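Local coordinates for putative N-acetylneuraminate lyase (PDB 6RB7), which belongs to the dihydrodipicolinate synthetase family of TIM-barrel proteins and assembles from four copies of its chain, at residues E217-M229 against E237-Y251. Residues are numbered along the deposited sequence; the frame is centred on the assembly and turned at random.
Sequences EYIIFNGPDEQFM and EGAIGGTYGAMPELY
D225 holds the segment around T243 through one carboxylate oxygen. T243 OG1 donates to the anti lone pair of D225 OD2 at 2.6 Å, and T243 N meets the same oxygen at 2.8 Å, nearly along its C-O axis. Both donors can converge because T243 turns OG1 between its own backbone N and carbonyl carbon (chi1 67°); Y251 OH in turn donates to OG1. The other oxygen, D225 OD1, lies 3.1 Å from G241 CA and is in hydrogen-bond contact with two waters; one also bridges N222 and Y244 OH, the other accepts from G242 N. Y244 and Y251 border D225, and F228 completes their aromatic cluster. Y244 OH comes to the edge of the F228 ring, 3.3 Å from CD2, while A239 CB packs obliquely against F228 CE2.

Further back, parallel strands 219-222 and 238-241 are joined by three backbone bonds, G238 N to I220 O, N222 N to G238 O and I240 N to N222 O. On the face carrying F221, I240 CD1 sits over the F221 ring, 3.9 Å from its centroid and 21° off the normal, a CH-pi contact. N222 lies on the A239 face; CG anti to its backbone N (chi1 -177°) lets ND2 reach P224 O at 2.9 Å, opposite in face to Q227 N. Around Y218 and E237, a water lies within hydrogen-bonding distance of E237 OE1 and Y218 O, and K211 binds both.

These strands and helix 228-234 make a beta-alpha-beta unit of the barrel. A TRS molecule, probably from the crystallisation liquor, lies beside G242 and hydrogen-bonds D225 N and E226 OE2. Two T243 donors on OD2 restrict carboxylate rotation while OD1 faces ordered water, tying the 3-10 turn at D225 to the backbone at G242 and T243.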
ATOM      1  N   GLU A 217      -7.247 -20.700 -25.604  1.00 13.66           N
ATOM      2  CA  GLU A 217      -7.675 -21.907 -24.854  1.00 14.13           C
ATOM      3  C   GLU A 217      -7.901 -21.586 -23.387  1.00 12.03           C
ATOM      4  O   GLU A 217      -8.191 -22.534 -22.648  1.00 13.28           O
ATOM      5  CB  GLU A 217      -6.653 -23.017 -24.977  1.00 16.21           C
ATOM      6  CG  GLU A 217      -6.592 -23.511 -26.404  1.00 19.32           C
ATOM      7  CD  GLU A 217      -5.998 -24.890 -26.473  1.00 20.79           C
ATOM      8  OE1 GLU A 217      -4.806 -25.016 -26.141  1.00 22.15           O
ATOM      9  OE2 GLU A 217      -6.722 -25.809 -26.810  1.00 22.61           O
ATOM     10  N   TYR A 218      -7.919 -20.307 -22.994  1.00 11.55           N
ATOM     11  CA  TYR A 218      -8.173 -19.903 -21.607  1.00 12.48           C
ATOM     12  C   TYR A 218      -9.201 -18.803 -21.616  1.00 12.52           C
ATOM     13  O   TYR A 218      -9.397 -18.130 -22.641  1.00 14.25           O
ATOM     14  CB  TYR A 218      -6.868 -19.433 -20.939  1.00 12.83           C
ATOM     15  CG  TYR A 218      -5.846 -20.514 -20.802  1.00 12.32           C
ATOM     16  CD1 TYR A 218      -5.034 -20.875 -21.870  1.00 14.11           C
ATOM     17  CD2 TYR A 218      -5.675 -21.171 -19.602  1.00 12.22           C
ATOM     18  CE1 TYR A 218      -4.096 -21.876 -21.742  1.00 15.22           C
ATOM     19  CE2 TYR A 218      -4.723 -22.165 -19.454  1.00 13.31           C
ATOM     20  CZ  TYR A 218      -3.935 -22.521 -20.527  1.00 16.84           C
ATOM     21  OH  TYR A 218      -3.018 -23.525 -20.410  1.00 15.61           O
ATOM     22  N   ILE A 219      -9.924 -18.702 -20.515  1.00 11.36           N
ATOM     23  CA  ILE A 219     -10.945 -17.657 -20.322  1.00 12.45           C
ATOM     24  C   ILE A 219     -10.584 -16.831 -19.097  1.00 10.73           C
ATOM     25  O   ILE A 219     -10.176 -17.369 -18.050  1.00 11.14           O
ATOM     26  CB  ILE A 219     -12.371 -18.233 -20.216  1.00 10.83           C
ATOM     27  CG1 ILE A 219     -13.391 -17.114 -20.131  1.00 12.94           C
ATOM     28  CG2 ILE A 219     -12.514 -19.206 -19.056  1.00 12.26           C
ATOM     29  CD1 ILE A 219     -14.807 -17.570 -20.370  1.00 14.60           C
ATOM     30  N   ILE A 220     -10.725 -15.517 -19.253  1.00 10.49           N
ATOM     31  CA  ILE A 220     -10.635 -14.582 -18.118  1.00 10.86           C
ATOM     32  C   ILE A 220     -12.049 -14.100 -17.794  1.00 10.61           C
ATOM     33  O   ILE A 220     -12.800 -13.726 -18.724  1.00 11.95           O
ATOM     34  CB  ILE A 220      -9.691 -13.397 -18.381  1.00 10.46           C
ATOM     35  CG1 ILE A 220      -8.384 -13.847 -19.040  1.00 10.52           C
ATOM     36  CG2 ILE A 220      -9.487 -12.648 -17.083  1.00 11.87           C
ATOM     37  CD1 ILE A 220      -7.595 -14.886 -18.263  1.00 13.50           C
ATOM     38  N   PHE A 221     -12.419 -14.184 -16.539  1.00  9.48           N
ATOM     39  CA  PHE A 221     -13.712 -13.674 -16.071  1.00  9.02           C
ATOM     40  C   PHE A 221     -13.534 -12.296 -15.439  1.00 12.03           C
ATOM     41  O   PHE A 221     -12.627 -12.108 -14.607  1.00 11.95           O
ATOM     42  CB  PHE A 221     -14.379 -14.557 -15.042  1.00 10.56           C
ATOM     43  CG  PHE A 221     -14.563 -16.008 -15.418  1.00  9.92           C
ATOM     44  CD1 PHE A 221     -13.523 -16.905 -15.290  1.00 11.46           C
ATOM     45  CD2 PHE A 221     -15.774 -16.456 -15.945  1.00 12.05           C
ATOM     46  CE1 PHE A 221     -13.713 -18.246 -15.572  1.00 12.29           C
ATOM     47  CE2 PHE A 221     -15.933 -17.782 -16.286  1.00 12.59           C
ATOM     48  CZ  PHE A 221     -14.908 -18.664 -16.106  1.00 11.85           C
ATOM     49  N   ASN A 222     -14.340 -11.330 -15.845  1.00  8.75           N
ATOM     50  CA  ASN A 222     -14.306 -10.006 -15.190  1.00  9.28           C
ATOM     51  C   ASN A 222     -14.929 -10.126 -13.790  1.00 11.50           C
ATOM     52  O   ASN A 222     -16.131 -10.498 -13.679  1.00 12.06           O
ATOM     53  CB  ASN A 222     -15.085  -8.989 -16.001  1.00  9.02           C
ATOM     54  CG  ASN A 222     -15.003  -7.611 -15.375  1.00 11.41           C
ATOM     55  OD1 ASN A 222     -14.062  -6.907 -15.658  1.00 12.25           O
ATOM     56  ND2 ASN A 222     -15.960  -7.260 -14.501  1.00 10.11           N
ATOM     57  N   GLY A 223     -14.194  -9.746 -12.769  1.00 12.34           N
ATOM     58  CA  GLY A 223     -14.630  -9.746 -11.365  1.00 12.66           C
ATOM     59  C   GLY A 223     -15.218  -8.435 -10.881  1.00 14.08           C
ATOM     60  O   GLY A 223     -16.160  -8.471 -10.097  1.00 14.27           O
ATOM     61  N   PRO A 224     -14.633  -7.247 -11.150  1.00 12.60           N
ATOM     62  CA  PRO A 224     -15.172  -5.974 -10.620  1.00 11.67           C
ATOM     63  C   PRO A 224     -16.425  -5.559 -11.397  1.00 10.53           C
ATOM     64  O   PRO A 224     -16.334  -5.140 -12.573  1.00 10.61           O
ATOM     65  CB  PRO A 224     -14.038  -4.964 -10.811  1.00 14.32           C
ATOM     66  CG  PRO A 224     -12.797  -5.840 -10.939  1.00 12.54           C
ATOM     67  CD  PRO A 224     -13.313  -7.032 -11.741  1.00 12.87           C
ATOM     68  N   ASP A 225     -17.601  -5.698 -10.772  1.00 10.38           N
ATOM     69  CA  ASP A 225     -18.874  -5.510 -11.511  1.00 10.57           C
ATOM     70  C   ASP A 225     -18.946  -4.081 -12.089  1.00  9.94           C
ATOM     71  O   ASP A 225     -19.555  -3.883 -13.168  1.00 10.47           O
ATOM     72  CB  ASP A 225     -20.047  -5.743 -10.574  1.00 11.13           C
ATOM     73  CG  ASP A 225     -20.069  -7.110  -9.882  1.00 16.86           C
ATOM     74  OD1 ASP A 225     -19.123  -7.900 -10.069  1.00 15.53           O
ATOM     75  OD2 ASP A 225     -21.087  -7.396  -9.209  1.00 14.73           O
ATOM     76  N   GLU A 226     -18.406  -3.110 -11.360  1.00 10.68           N
ATOM     77  CA  GLU A 226     -18.429  -1.680 -11.735  1.00 10.73           C
ATOM     78  C   GLU A 226     -17.635  -1.431 -13.019  1.00 10.53           C
ATOM     79  O   GLU A 226     -17.763  -0.369 -13.614  1.00 11.57           O
ATOM     80  CB  GLU A 226     -17.795  -0.861 -10.606  1.00 14.42           C
ATOM     81  CG  GLU A 226     -18.534  -0.953  -9.270  1.00 17.64           C
ATOM     82  CD  GLU A 226     -18.111  -2.101  -8.341  1.00 15.21           C
ATOM     83  OE1 GLU A 226     -17.444  -3.097  -8.776  1.00 13.83           O
ATOM     84  OE2 GLU A 226     -18.397  -1.990  -7.109  1.00 18.70           O
ATOM     85  N   GLN A 227     -16.827  -2.377 -13.432  1.00 10.16           N
ATOM     86  CA  GLN A 227     -15.967  -2.264 -14.648  1.00 10.73           C
ATOM     87  C   GLN A 227     -16.363  -3.319 -15.711  1.00 11.53           C
ATOM     88  O   GLN A 227     -15.597  -3.529 -16.654  1.00 11.94           O
ATOM     89  CB  GLN A 227     -14.510  -2.423 -14.226  1.00 10.44           C
ATOM     90  CG  GLN A 227     -14.070  -1.399 -13.201  1.00  9.77           C
ATOM     91  CD  GLN A 227     -12.588  -1.423 -12.855  1.00 10.88           C
ATOM     92  OE1 GLN A 227     -12.076  -0.380 -12.434  1.00 10.71           O
ATOM     93  NE2 GLN A 227     -11.880  -2.568 -13.027  1.00 10.55           N
ATOM     94  N   PHE A 228     -17.526  -3.950 -15.570  1.00 11.23           N
ATOM     95  CA  PHE A 228     -17.989  -5.058 -16.440  1.00 11.16           C
ATOM     96  C   PHE A 228     -17.678  -4.777 -17.916  1.00 11.68           C
ATOM     97  O   PHE A 228     -16.963  -5.590 -18.555  1.00 10.43           O
ATOM     98  CB  PHE A 228     -19.475  -5.295 -16.181  1.00 10.91           C
ATOM     99  CG  PHE A 228     -20.101  -6.462 -16.885  1.00 10.86           C
ATOM    100  CD1 PHE A 228     -20.346  -6.432 -18.244  1.00 11.12           C
ATOM    101  CD2 PHE A 228     -20.480  -7.602 -16.174  1.00 10.18           C
ATOM    102  CE1 PHE A 228     -20.967  -7.505 -18.879  1.00 13.45           C
ATOM    103  CE2 PHE A 228     -21.137  -8.636 -16.803  1.00 12.08           C
ATOM    104  CZ  PHE A 228     -21.343  -8.615 -18.158  1.00 12.14           C
ATOM    105  N   MET A 229     -18.145  -3.649 -18.445  1.00 12.37           N
ATOM    106  CA  MET A 229     -18.042  -3.428 -19.898  1.00 10.91           C
ATOM    107  C   MET A 229     -16.583  -3.251 -20.309  1.00 11.08           C
ATOM    108  O   MET A 229     -16.202  -3.692 -21.425  1.00 12.75           O
ATOM    109  CB  MET A 229     -18.890  -2.252 -20.364  1.00 13.00           C
ATOM    110  CG  MET A 229     -18.452  -0.937 -19.876  1.00 11.91           C
ATOM    111  SD  MET A 229     -19.654   0.350 -20.403  1.00 15.60           S
ATOM    112  CE  MET A 229     -19.454   0.342 -22.171  1.00 16.96           C
ATOM    113  N   GLU A 237     -13.975 -12.874 -21.536  1.00 10.99           N
ATOM    114  CA  GLU A 237     -15.160 -13.427 -22.227  1.00 12.01           C
ATOM    115  C   GLU A 237     -16.185 -13.949 -21.216  1.00 13.34           C
ATOM    116  O   GLU A 237     -17.286 -14.279 -21.607  1.00 15.61           O
ATOM    117  CB  GLU A 237     -14.702 -14.568 -23.134  1.00 13.31           C
ATOM    118  CG  GLU A 237     -13.780 -14.076 -24.259  1.00 17.64           C
ATOM    119  CD  GLU A 237     -12.870 -15.231 -24.744  1.00 28.45           C
ATOM    120  OE1 GLU A 237     -11.923 -15.855 -23.958  1.00 18.92           O
ATOM    121  OE2 GLU A 237     -13.120 -15.565 -25.920  1.00 19.60           O
ATOM    122  N   GLY A 238     -15.811 -14.016 -19.956  1.00 11.57           N
ATOM    123  CA  GLY A 238     -16.745 -14.356 -18.869  1.00 14.49           C
ATOM    124  C   GLY A 238     -16.836 -13.241 -17.853  1.00 12.01           C
ATOM    125  O   GLY A 238     -16.092 -12.268 -17.922  1.00 10.61           O
ATOM    126  N   ALA A 239     -17.780 -13.381 -16.953  1.00 12.69           N
ATOM    127  CA  ALA A 239     -18.096 -12.355 -15.963  1.00 10.78           C
ATOM    128  C   ALA A 239     -18.705 -13.023 -14.744  1.00 10.14           C
ATOM    129  O   ALA A 239     -19.737 -13.711 -14.902  1.00 12.07           O
ATOM    130  CB  ALA A 239     -19.005 -11.338 -16.559  1.00 13.86           C
ATOM    131  N   ILE A 240     -18.057 -12.874 -13.587  1.00  9.57           N
ATOM    132  CA  ILE A 240     -18.526 -13.439 -12.297  1.00 10.71           C
ATOM    133  C   ILE A 240     -18.660 -12.255 -11.351  1.00 11.95           C
ATOM    134  O   ILE A 240     -17.639 -11.576 -11.095  1.00 11.00           O
ATOM    135  CB  ILE A 240     -17.604 -14.523 -11.745  1.00 10.40           C
ATOM    136  CG1 ILE A 240     -17.541 -15.722 -12.682  1.00 11.86           C
ATOM    137  CG2 ILE A 240     -18.029 -14.906 -10.342  1.00 12.42           C
ATOM    138  CD1 ILE A 240     -16.442 -16.752 -12.354  1.00 11.96           C
ATOM    139  N   GLY A 241     -19.824 -12.056 -10.762  1.00 11.71           N
ATOM    140  CA  GLY A 241     -20.038 -10.839  -9.989  1.00 13.60           C
ATOM    141  C   GLY A 241     -20.955 -11.047  -8.789  1.00 13.83           C
ATOM    142  O   GLY A 241     -21.960 -11.762  -8.895  1.00 12.29           O
ATOM    143  N   GLY A 242     -20.613 -10.392  -7.702  1.00 12.77           N
ATOM    144  CA  GLY A 242     -21.388 -10.420  -6.460  1.00 12.28           C
ATOM    145  C   GLY A 242     -22.682  -9.645  -6.531  1.00 14.43           C
ATOM    146  O   GLY A 242     -23.558  -9.913  -5.707  1.00 12.70           O
ATOM    147  N   THR A 243     -22.826  -8.662  -7.440  1.00 11.30           N
ATOM    148  CA  THR A 243     -24.060  -7.833  -7.450  1.00 12.11           C
ATOM    149  C   THR A 243     -25.019  -8.350  -8.516  1.00 11.97           C
ATOM    150  O   THR A 243     -26.146  -7.875  -8.569  1.00 12.69           O
ATOM    151  CB  THR A 243     -23.789  -6.353  -7.685  1.00 11.46           C
ATOM    152  OG1 THR A 243     -23.302  -6.146  -9.013  1.00 13.25           O
ATOM    153  CG2 THR A 243     -22.843  -5.780  -6.673  1.00 13.39           C
ATOM    154  N   TYR A 244     -24.615  -9.328  -9.326  1.00 11.29           N
ATOM    155  CA  TYR A 244     -25.449  -9.727 -10.480  1.00 10.58           C
ATOM    156  C   TYR A 244     -26.787 -10.262  -9.983  1.00 11.96           C
ATOM    157  O   TYR A 244     -27.835 -10.053 -10.657  1.00 11.92           O
ATOM    158  CB  TYR A 244     -24.793 -10.804 -11.346  1.00 11.07           C
ATOM    159  CG  TYR A 244     -23.495 -10.478 -12.012  1.00 11.67           C
ATOM    160  CD1 TYR A 244     -22.888  -9.233 -11.976  1.00 11.92           C
ATOM    161  CD2 TYR A 244     -22.889 -11.487 -12.739  1.00 11.03           C
ATOM    162  CE1 TYR A 244     -21.661  -9.029 -12.596  1.00 12.53           C
ATOM    163  CE2 TYR A 244     -21.694 -11.283 -13.384  1.00 11.92           C
ATOM    164  CZ  TYR A 244     -21.063 -10.059 -13.285  1.00 11.27           C
ATOM    165  OH  TYR A 244     -19.813  -9.874 -13.857  1.00 13.25           O
ATOM    166  N   GLY A 245     -26.802 -10.986  -8.878  1.00 10.71           N
ATOM    167  CA  GLY A 245     -28.047 -11.605  -8.380  1.00 12.20           C
ATOM    168  C   GLY A 245     -29.101 -10.599  -7.977  1.00 13.57           C
ATOM    169  O   GLY A 245     -30.264 -10.969  -7.962  1.00 14.54           O
ATOM    170  N   ALA A 246     -28.726  -9.358  -7.699  1.00 12.52           N
ATOM    171  CA  ALA A 246     -29.706  -8.283  -7.395  1.00 13.42           C
ATOM    172  C   ALA A 246     -30.467  -7.865  -8.658  1.00 13.32           C
ATOM    173  O   ALA A 246     -31.522  -7.248  -8.541  1.00 13.87           O
ATOM    174  CB  ALA A 246     -28.999  -7.089  -6.819  1.00 14.43           C
ATOM    175  N   MET A 247     -29.875  -8.039  -9.839  1.00 13.76           N
ATOM    176  CA  MET A 247     -30.372  -7.395 -11.087  1.00 12.01           C
ATOM    177  C   MET A 247     -29.859  -8.130 -12.309  1.00 12.69           C
ATOM    178  O   MET A 247     -29.235  -7.553 -13.195  1.00 13.49           O
ATOM    179  CB  MET A 247     -29.989  -5.915 -11.106  1.00 14.80           C
ATOM    180  CG  MET A 247     -28.531  -5.678 -10.925  1.00 12.60           C
ATOM    181  SD  MET A 247     -28.289  -3.994 -10.286  1.00 18.40           S
ATOM    182  CE  MET A 247     -26.529  -3.884  -9.974  1.00 14.43           C
ATOM    183  N   PRO A 248     -30.063  -9.465 -12.392  1.00 12.22           N
ATOM    184  CA  PRO A 248     -29.385 -10.235 -13.426  1.00 12.99           C
ATOM    185  C   PRO A 248     -29.787  -9.829 -14.840  1.00 13.62           C
ATOM    186  O   PRO A 248     -28.904  -9.840 -15.737  1.00 14.72           O
ATOM    187  CB  PRO A 248     -29.755 -11.692 -13.111  1.00 14.44           C
ATOM    188  CG  PRO A 248     -30.959 -11.605 -12.225  1.00 15.34           C
ATOM    189  CD  PRO A 248     -30.884 -10.292 -11.488  1.00 13.33           C
ATOM    190  N   GLU A 249     -31.033  -9.394 -15.025  1.00 13.13           N
ATOM    191  CA  GLU A 249     -31.506  -8.964 -16.358  1.00 14.84           C
ATOM    192  C   GLU A 249     -30.679  -7.787 -16.850  1.00 11.77           C
ATOM    193  O   GLU A 249     -30.469  -7.696 -18.081  1.00 14.09           O
ATOM    194  CB  GLU A 249     -32.969  -8.530 -16.363  1.00 18.44           C
ATOM    195  CG  GLU A 249     -33.930  -9.598 -15.928  1.00 24.19           C
ATOM    196  CD  GLU A 249     -34.284  -9.565 -14.445  1.00 23.37           C
ATOM    197  OE1 GLU A 249     -33.365  -9.352 -13.558  1.00 18.86           O
ATOM    198  OE2 GLU A 249     -35.508  -9.723 -14.167  1.00 22.08           O
ATOM    199  N   LEU A 250     -30.232  -6.898 -15.958  1.00 13.28           N
ATOM    200  CA  LEU A 250     -29.470  -5.703 -16.403  1.00 13.75           C
ATOM    201  C   LEU A 250     -28.102  -6.151 -16.915  1.00 12.56           C
ATOM    202  O   LEU A 250     -27.655  -5.669 -17.952  1.00 12.70           O
ATOM    203  CB  LEU A 250     -29.324  -4.687 -15.271  1.00 13.69           C
ATOM    204  CG  LEU A 250     -30.619  -4.049 -14.786  1.00 15.93           C
ATOM    205  CD1 LEU A 250     -30.345  -3.050 -13.689  1.00 15.15           C
ATOM    206  CD2 LEU A 250     -31.354  -3.383 -15.965  1.00 16.32           C
ATOM    207  N   TYR A 251     -27.436  -7.071 -16.203  1.00 12.22           N
ATOM    208  CA  TYR A 251     -26.118  -7.549 -16.692  1.00 10.14           C
ATOM    209  C   TYR A 251     -26.299  -8.368 -17.978  1.00 10.54           C
ATOM    210  O   TYR A 251     -25.399  -8.312 -18.829  1.00 12.92           O
ATOM    211  CB  TYR A 251     -25.398  -8.298 -15.588  1.00 11.16           C
ATOM    212  CG  TYR A 251     -24.907  -7.408 -14.474  1.00 12.62           C
ATOM    213  CD1 TYR A 251     -23.786  -6.612 -14.661  1.00 13.39           C
ATOM    214  CD2 TYR A 251     -25.590  -7.305 -13.260  1.00 12.86           C
ATOM    215  CE1 TYR A 251     -23.301  -5.797 -13.660  1.00 14.18           C
ATOM    216  CE2 TYR A 251     -25.121  -6.472 -12.250  1.00 12.68           C
ATOM    217  CZ  TYR A 251     -23.980  -5.713 -12.453  1.00 13.63           C
ATOM    218  OH  TYR A 251     -23.475  -4.949 -11.431  1.00 13.13           O
TER
HETATM  219  O   HOH W   1     -11.893 -18.577 -24.244  1.00 23.91           O
HETATM  220  O   HOH W   2     -11.330 -14.379 -21.830  1.00 12.35           O
HETATM  221  O   HOH W   3     -17.920  -8.656 -12.500  1.00 12.79           O
HETATM  222  O   HOH W   4     -18.005  -9.116  -7.792  1.00 16.80           O